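Local coordinates for alpha-galactosidase (Thermus thermophilus, PDB 6LCJ), which probably hydrolyses terminal alpha-galactosidic linkages as a thermostable GH36-family alpha-galactosidase that assembles into hexamers, at residues 318-321 and 322-326; 447-450 and 451-454; 459-462 and 463-467. All coordinates share one frame; numbering follows the deposited sequence.

Contact 1 (318-321 and 322-326); sequences ARYR and KAMAR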
loop_
_atom_site.group_PDB
_atom_site.type_symbol
_atom_site.label_atom_id
_atom_site.label_comp_id
_atom_site.label_asym_id
_atom_site.label_seq_id
_atom_site.Cartn_x
_atom_site.Cartn_y
_atom_site.Cartn_z
ATOM N N ALA E 318 3.356 2.687 -39.526
ATOM C CA ALA E 318 2.726 2.397 -40.822
ATOM C C ALA E 318 1.647 3.423 -41.183
ATOM O O ALA E 318 1.596 3.884 -42.329
ATOM C CB ALA E 318 2.135 0.983 -40.843
ATOM N N ARG E 319 0.769 3.784 -40.235
ATOM C CA ARG E 319 -0.182 4.871 -40.483
ATOM C C ARG E 319 0.549 6.173 -40.777
ATOM O O ARG E 319 0.173 6.921 -41.689
ATOM C CB ARG E 319 -1.115 5.089 -39.280
ATOM C CG ARG E 319 -2.178 4.030 -39.074
ATOM C CD ARG E 319 -2.849 4.167 -37.696
ATOM N NE ARG E 319 -2.438 5.407 -37.051
ATOM C CZ ARG E 319 -2.121 5.502 -35.760
ATOM N NH1 ARG E 319 -2.199 4.418 -34.980
ATOM N NH2 ARG E 319 -1.716 6.680 -35.252
ATOM N N TYR E 320 1.582 6.472 -39.983
ATOM C CA TYR E 320 2.306 7.730 -40.129
ATOM C C TYR E 320 2.921 7.854 -41.511
ATOM O O TYR E 320 2.855 8.918 -42.137
ATOM C CB TYR E 320 3.392 7.829 -39.052
ATOM C CG TYR E 320 4.390 8.942 -39.248
ATOM C CD1 TYR E 320 4.103 10.247 -38.843
ATOM C CD2 TYR E 320 5.629 8.691 -39.833
ATOM C CE1 TYR E 320 5.036 11.271 -39.020
ATOM C CE2 TYR E 320 6.566 9.698 -40.014
ATOM C CZ TYR E 320 6.270 10.980 -39.607
ATOM O OH TYR E 320 7.207 11.971 -39.789
ATOM N N ARG E 321 3.524 6.775 -42.006
ATOM C CA ARG E 321 4.220 6.855 -43.281
ATOM C C ARG E 321 3.247 7.095 -44.435
ATOM O O ARG E 321 3.544 7.875 -45.349
ATOM C CB ARG E 321 5.032 5.585 -43.502
ATOM C CG ARG E 321 5.762 5.558 -44.800
ATOM C CD ARG E 321 7.178 5.993 -44.615
ATOM N NE ARG E 321 7.946 5.876 -45.848
ATOM C CZ ARG E 321 9.139 6.434 -46.022
ATOM N NH1 ARG E 321 9.687 7.139 -45.040
ATOM N NH2 ARG E 321 9.786 6.290 -47.166
ATOM N N LYS E 322 2.077 6.442 -44.404
ATOM C CA LYS E 322 1.074 6.665 -45.441
ATOM C C LYS E 322 0.513 8.083 -45.381
ATOM O O LYS E 322 0.304 8.713 -46.421
ATOM C CB LYS E 322 -0.048 5.641 -45.325
ATOM C CG LYS E 322 0.370 4.230 -45.710
ATOM C CD LYS E 322 -0.735 3.206 -45.402
ATOM C CE LYS E 322 -0.168 1.857 -44.923
ATOM N NZ LYS E 322 -0.868 1.388 -43.671
ATOM N N ALA E 323 0.283 8.612 -44.179
ATOM C CA ALA E 323 -0.180 9.994 -44.066
ATOM C C ALA E 323 0.865 10.970 -44.597
ATOM O O ALA E 323 0.541 11.899 -45.346
ATOM C CB ALA E 323 -0.518 10.325 -42.611
ATOM N N MET E 324 2.129 10.782 -44.214
ATOM C CA MET E 324 3.176 11.686 -44.673
ATOM C C MET E 324 3.428 11.550 -46.168
ATOM O O MET E 324 3.764 12.537 -46.827
ATOM C CB MET E 324 4.473 11.438 -43.894
ATOM C CG MET E 324 4.420 11.825 -42.426
ATOM S SD MET E 324 3.736 13.477 -42.154
ATOM C CE MET E 324 2.143 12.988 -41.619
ATOM N N ALA E 325 3.297 10.337 -46.714
ATOM C CA ALA E 325 3.449 10.155 -48.153
ATOM C C ALA E 325 2.424 10.977 -48.928
ATOM O O ALA E 325 2.721 11.496 -50.007
ATOM C CB ALA E 325 3.328 8.676 -48.501
ATOM N N ARG E 326 1.220 11.123 -48.386
ATOM C CA ARG E 326 0.227 11.951 -49.045
ATOM C C ARG E 326 0.605 13.422 -48.939
ATOM O O ARG E 326 0.441 14.187 -49.897
ATOM C CB ARG E 326 -1.157 11.673 -48.443
ATOM C CG ARG E 326 -2.253 12.652 -48.859
ATOM C CD ARG E 326 -2.717 12.488 -50.338
ATOM N NE ARG E 326 -3.437 13.683 -50.804
ATOM C CZ ARG E 326 -3.048 14.448 -51.825
ATOM N NH1 ARG E 326 -1.948 14.141 -52.506
ATOM N NH2 ARG E 326 -3.747 15.528 -52.150
#

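Contact 2 (447-450 and 451-454); sequences RLEA and FLAR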
loop_
_atom_site.group_PDB
_atom_site.type_symbol
_atom_site.label_atom_id
_atom_site.label_comp_id
_atom_site.label_asym_id
_atom_site.label_seq_id
_atom_site.Cartn_x
_atom_site.Cartn_y
_atom_site.Cartn_z
ATOM N N ARG E 447 29.985 38.307 -38.311
ATOM C CA ARG E 447 30.122 36.869 -38.128
ATOM C C ARG E 447 28.983 36.117 -38.792
ATOM O O ARG E 447 29.213 35.078 -39.417
ATOM C CB ARG E 447 30.215 36.532 -36.650
ATOM C CG ARG E 447 31.647 36.528 -36.201
ATOM C CD ARG E 447 31.768 36.432 -34.728
ATOM N NE ARG E 447 31.416 35.112 -34.235
ATOM C CZ ARG E 447 30.424 34.885 -33.389
ATOM N NH1 ARG E 447 29.686 35.905 -32.946
ATOM N NH2 ARG E 447 30.172 33.643 -32.988
ATOM N N LEU E 448 27.754 36.639 -38.686
ATOM C CA LEU E 448 26.610 35.983 -39.311
ATOM C C LEU E 448 26.764 35.926 -40.829
ATOM O O LEU E 448 26.534 34.878 -41.445
ATOM C CB LEU E 448 25.311 36.697 -38.928
ATOM C CG LEU E 448 24.043 36.247 -39.688
ATOM C CD1 LEU E 448 23.741 34.730 -39.488
ATOM C CD2 LEU E 448 22.823 37.115 -39.348
ATOM N N GLU E 449 27.180 37.028 -41.453
ATOM C CA GLU E 449 27.353 37.012 -42.904
ATOM C C GLU E 449 28.466 36.058 -43.335
ATOM O O GLU E 449 28.308 35.324 -44.314
ATOM C CB GLU E 449 27.615 38.423 -43.431
ATOM C CG GLU E 449 27.584 38.520 -44.963
ATOM C CD GLU E 449 26.336 37.877 -45.632
ATOM O OE1 GLU E 449 25.261 37.731 -44.994
ATOM O OE2 GLU E 449 26.432 37.525 -46.827
ATOM N N ALA E 450 29.603 36.055 -42.637
ATOM C CA ALA E 450 30.639 35.096 -43.004
ATOM C C ALA E 450 30.162 33.659 -42.811
ATOM O O ALA E 450 30.560 32.761 -43.562
ATOM C CB ALA E 450 31.915 35.361 -42.207
ATOM N N PHE E 451 29.293 33.426 -41.829
ATOM C CA PHE E 451 28.726 32.093 -41.622
ATOM C C PHE E 451 27.875 31.670 -42.822
ATOM O O PHE E 451 28.035 30.566 -43.357
ATOM C CB PHE E 451 27.915 32.105 -40.323
ATOM C CG PHE E 451 27.059 30.879 -40.089
ATOM C CD1 PHE E 451 27.632 29.672 -39.687
ATOM C CD2 PHE E 451 25.670 30.956 -40.203
ATOM C CE1 PHE E 451 26.848 28.558 -39.432
ATOM C CE2 PHE E 451 24.867 29.844 -39.937
ATOM C CZ PHE E 451 25.461 28.641 -39.557
ATOM N N LEU E 452 26.989 32.561 -43.275
ATOM C CA LEU E 452 26.121 32.262 -44.406
ATOM C C LEU E 452 26.902 32.147 -45.708
ATOM O O LEU E 452 26.647 31.241 -46.508
ATOM C CB LEU E 452 25.051 33.340 -44.534
ATOM C CG LEU E 452 24.072 33.370 -43.365
ATOM C CD1 LEU E 452 23.234 34.637 -43.358
ATOM C CD2 LEU E 452 23.193 32.144 -43.422
ATOM N N ALA E 453 27.861 33.047 -45.940
ATOM C CA ALA E 453 28.461 33.194 -47.262
ATOM C C ALA E 453 29.610 32.234 -47.521
ATOM O O ALA E 453 30.078 32.161 -48.659
ATOM C CB ALA E 453 28.955 34.628 -47.463
ATOM N N ARG E 454 30.083 31.510 -46.514
ATOM C CA ARG E 454 31.274 30.689 -46.654
ATOM C C ARG E 454 30.948 29.224 -46.430
ATOM O O ARG E 454 30.000 28.873 -45.727
ATOM C CB ARG E 454 32.375 31.108 -45.673
ATOM C CG ARG E 454 33.187 32.291 -46.135
ATOM C CD ARG E 454 33.901 32.972 -44.973
ATOM N NE ARG E 454 35.045 32.194 -44.507
ATOM C CZ ARG E 454 35.058 31.472 -43.390
ATOM N NH1 ARG E 454 33.973 31.419 -42.604
ATOM N NH2 ARG E 454 36.157 30.799 -43.062
#

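Contact 3 (459-462 and 463-467); sequences RRLG and PYRFR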
loop_
_atom_site.group_PDB
_atom_site.type_symbol
_atom_site.label_atom_id
_atom_site.label_comp_id
_atom_site.label_asym_id
_atom_site.label_seq_id
_atom_site.Cartn_x
_atom_site.Cartn_y
_atom_site.Cartn_z
ATOM N N ARG E 459 35.604 18.192 -40.842
ATOM C CA ARG E 459 35.977 16.795 -40.942
ATOM C C ARG E 459 35.799 16.184 -39.567
ATOM O O ARG E 459 36.061 16.844 -38.557
ATOM C CB ARG E 459 37.428 16.652 -41.436
ATOM C CG ARG E 459 38.096 15.329 -41.100
ATOM C CD ARG E 459 39.152 14.980 -42.134
ATOM N NE ARG E 459 39.964 16.148 -42.476
ATOM C CZ ARG E 459 41.049 16.530 -41.803
ATOM N NH1 ARG E 459 41.459 15.832 -40.747
ATOM N NH2 ARG E 459 41.726 17.608 -42.185
ATOM N N ARG E 460 35.335 14.939 -39.514
ATOM C CA ARG E 460 35.193 14.252 -38.237
ATOM C C ARG E 460 36.449 13.452 -37.928
ATOM O O ARG E 460 36.888 12.629 -38.737
ATOM C CB ARG E 460 33.976 13.329 -38.226
ATOM C CG ARG E 460 33.255 13.316 -36.876
ATOM C CD ARG E 460 32.015 12.437 -36.906
ATOM N NE ARG E 460 31.351 12.416 -35.612
ATOM C CZ ARG E 460 30.046 12.209 -35.457
ATOM N NH1 ARG E 460 29.285 12.006 -36.527
ATOM N NH2 ARG E 460 29.498 12.212 -34.241
ATOM N N LEU E 461 37.025 13.698 -36.756
ATOM C CA LEU E 461 38.207 12.979 -36.310
ATOM C C LEU E 461 37.871 11.831 -35.383
ATOM O O LEU E 461 38.643 10.874 -35.287
ATOM C CB LEU E 461 39.168 13.938 -35.605
ATOM C CG LEU E 461 39.401 15.214 -36.414
ATOM C CD1 LEU E 461 40.154 16.253 -35.601
ATOM C CD2 LEU E 461 40.128 14.893 -37.716
ATOM N N GLY E 462 36.732 11.915 -34.709
ATOM C CA GLY E 462 36.259 10.880 -33.828
ATOM C C GLY E 462 34.804 11.126 -33.509
ATOM O O GLY E 462 34.187 12.063 -34.027
ATOM N N PRO E 463 34.226 10.294 -32.643
ATOM C CA PRO E 463 32.800 10.461 -32.298
ATOM C C PRO E 463 32.432 11.853 -31.791
ATOM O O PRO E 463 31.311 12.315 -32.038
ATOM C CB PRO E 463 32.586 9.391 -31.218
ATOM C CG PRO E 463 33.636 8.346 -31.518
ATOM C CD PRO E 463 34.825 9.097 -32.026
ATOM N N TYR E 464 33.338 12.544 -31.095
ATOM C CA TYR E 464 33.022 13.844 -30.517
ATOM C C TYR E 464 34.064 14.895 -30.872
ATOM O O TYR E 464 34.096 15.965 -30.257
ATOM C CB TYR E 464 32.866 13.721 -29.001
ATOM C CG TYR E 464 31.941 12.587 -28.659
ATOM C CD1 TYR E 464 30.597 12.629 -29.035
ATOM C CD2 TYR E 464 32.409 11.450 -28.018
ATOM C CE1 TYR E 464 29.738 11.582 -28.753
ATOM C CE2 TYR E 464 31.559 10.396 -27.723
ATOM C CZ TYR E 464 30.224 10.460 -28.097
ATOM O OH TYR E 464 29.374 9.407 -27.808
ATOM N N ARG E 465 34.902 14.622 -31.864
ATOM C CA ARG E 465 35.960 15.537 -32.256
ATOM C C ARG E 465 35.809 15.854 -33.731
ATOM O O ARG E 465 35.813 14.951 -34.570
ATOM C CB ARG E 465 37.336 14.943 -31.963
ATOM C CG ARG E 465 37.427 14.203 -30.628
ATOM C CD ARG E 465 38.807 14.365 -29.986
ATOM N NE ARG E 465 39.857 14.645 -30.967
ATOM C CZ ARG E 465 40.388 13.741 -31.790
ATOM N NH1 ARG E 465 39.960 12.479 -31.757
ATOM N NH2 ARG E 465 41.333 14.104 -32.655
ATOM N N PHE E 466 35.667 17.129 -34.040
ATOM C CA PHE E 466 35.624 17.584 -35.414
ATOM C C PHE E 466 36.768 18.553 -35.641
ATOM O O PHE E 466 37.323 19.130 -34.700
ATOM C CB PHE E 466 34.286 18.251 -35.739
ATOM C CG PHE E 466 33.103 17.353 -35.533
ATOM C CD1 PHE E 466 32.704 16.986 -34.255
ATOM C CD2 PHE E 466 32.391 16.871 -36.614
ATOM C CE1 PHE E 466 31.635 16.147 -34.062
ATOM C CE2 PHE E 466 31.307 16.042 -36.423
ATOM C CZ PHE E 466 30.932 15.674 -35.145
ATOM N N ARG E 467 37.138 18.699 -36.900
ATOM C CA ARG E 467 38.048 19.748 -37.321
ATOM C C ARG E 467 37.251 20.664 -38.230
ATOM O O ARG E 467 36.872 20.268 -39.336
ATOM C CB ARG E 467 39.282 19.183 -38.020
ATOM C CG ARG E 467 40.514 20.047 -37.803
ATOM C CD ARG E 467 41.813 19.271 -37.979
ATOM N NE ARG E 467 42.307 19.325 -39.355
ATOM C CZ ARG E 467 42.779 20.425 -39.943
ATOM N NH1 ARG E 467 42.824 21.578 -39.280
ATOM N NH2 ARG E 467 43.212 20.371 -41.198
#

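Contact 1 (318-321 and 322-326)
Helix 317-331 is the helical arm of a beta-alpha-beta unit in the TIM barrel, between parallel strands 298-303 and 335-338, and residues 318-326 span about two and a half of its turns. Within them Y320 and M324, one turn apart, form a Met-aromatic contact. M324 CG lies over one face of the Y320 ring, 3.6 Å from the ring centroid and 20° off the normal, which identifies a CH-pi contact shifted toward the rim, with Y320 CZ and CE1 both 3.5 Å from M324 CG. The sulfur takes an oblique position, with M324 SD 4.7 Å from the same centroid and 37° off the normal. Two torsions explain the overlap: Y320 carries CG anti to its amide nitrogen, whereas M324 has CG beside its own (chi1 -68°), and the methionine chain then bends at chi2 and chi3. The tyrosine hydroxyl is hydrogen-bonded to S346 OG, which fixes the far end of the ring, and M324 also touches F237. R321 NH1 is hydrogen-bonded to the backbone oxygens of A345 and L347. Main-chain bonds tie the turns together, among them M324 N to Y320 O at 2.9 Å and A323 N to R319 O at 3.0 Å. The bond from K322 N to A318 O is weak at 3.3 Å, and the bent lysine chain places NZ 4.1 Å from A318 CB.

Contact 2 (447-450 and 451-454)
Three i to i+4 bonds carry the last turns of helix 442-453, from F451 N to R447 O (2.9 Å), L452 N to L448 O (3.0 Å) and A453 N to E449 O (2.8 Å), before R454 leaves helical backbone angles. The next bond in the series, R454 N to A450 O, is weak: it is 3.2 Å long and its N-H...O angle is only 122°, consistent with the helix ending here. On the buried side, L448 CD1 meets L452 CD1 at 3.9 Å. The two leucines start from different rotamers, L448 with CG anti to the amide nitrogen (chi1 171°) and L452 with CG beside it (chi1 -66°), and this brings the branches together one turn apart. F451 gives L448 a looser neighbour, its CD2 standing 4.3 Å from L448 CD1. Its ring belongs mainly to the surroundings, with H426 edge-to-face and K431 in a cation-pi contact. E449 bends at chi2, bringing its carboxylate alongside the next turn, where OE2 comes within 3.9 Å of A453 CB; the same oxygen is hydrogen-bonded to S189 OG. Beyond the helix, R454 folds back alongside A450, whose carbonyl oxygen lies at the edge of the guanidinium plane and 3.2 Å from R454 CB.

Contact 3 (459-462 and 463-467)
The F466 ring has R460 CG over one face, 3.8 Å from its centroid in a CH-pi contact, and the R460 guanidinium in turn has F466 CZ over one of its faces. The two side chains run side by side, pointing the same way, with their planes 29° apart. At the guanidinium edge, 7° out of plane, P463 O accepts a 2.9 Å bond from R460 NH2, while R460 NE bonds to G462 O at 3.3 Å. The chain, extended from CG to NE, carries these donors along the ring to the turn. R460 and F466 face each other as a non-hydrogen-bonded pair of the antiparallel beta hairpin 458-462/465-468; R459 and R467 form the adjoining hydrogen-bonded pair, with R467 N to R459 O at 2.7 Å. Near the turn, R465 O accepts from both L461 N (2.8 Å) and G462 N (3.2 Å). With R460 replaced by an alanine, P463 O and L388 O would probably lose the NH2 donor, and F466 the aliphatic chain on that face. F466 also meets F427 edge-to-face. R459 NH2 and R467 NH2 stand 3.3 Å apart as like charges; the R465 guanidinium, salt-bridged through NE to E472 OE2, presents one face to L461 CB.

Each contact sets a buried side against a more exposed one: Y320, A323 and M324 against K322 in contact 1, L448, F451 and L452 against A453 and R454 in contact 2, F466 and G462 against R459 in contact 3. Contact 1 lies about 17 Å from the chain centre (centre to centre); contacts 2 and 3, at about 25 and 22 Å on the opposite side of that centre, are more peripheral. Helix 442-453 and strand 458-462 follow each other in the chain, yet contacts 2 and 3 remain about 11 Å apart at their nearest atoms. The chemistry differs accordingly: sulfur and aromatic ring in the N-terminal half of a barrel helix, leucines at a helix end, and arginine against phenylalanine across paired strands.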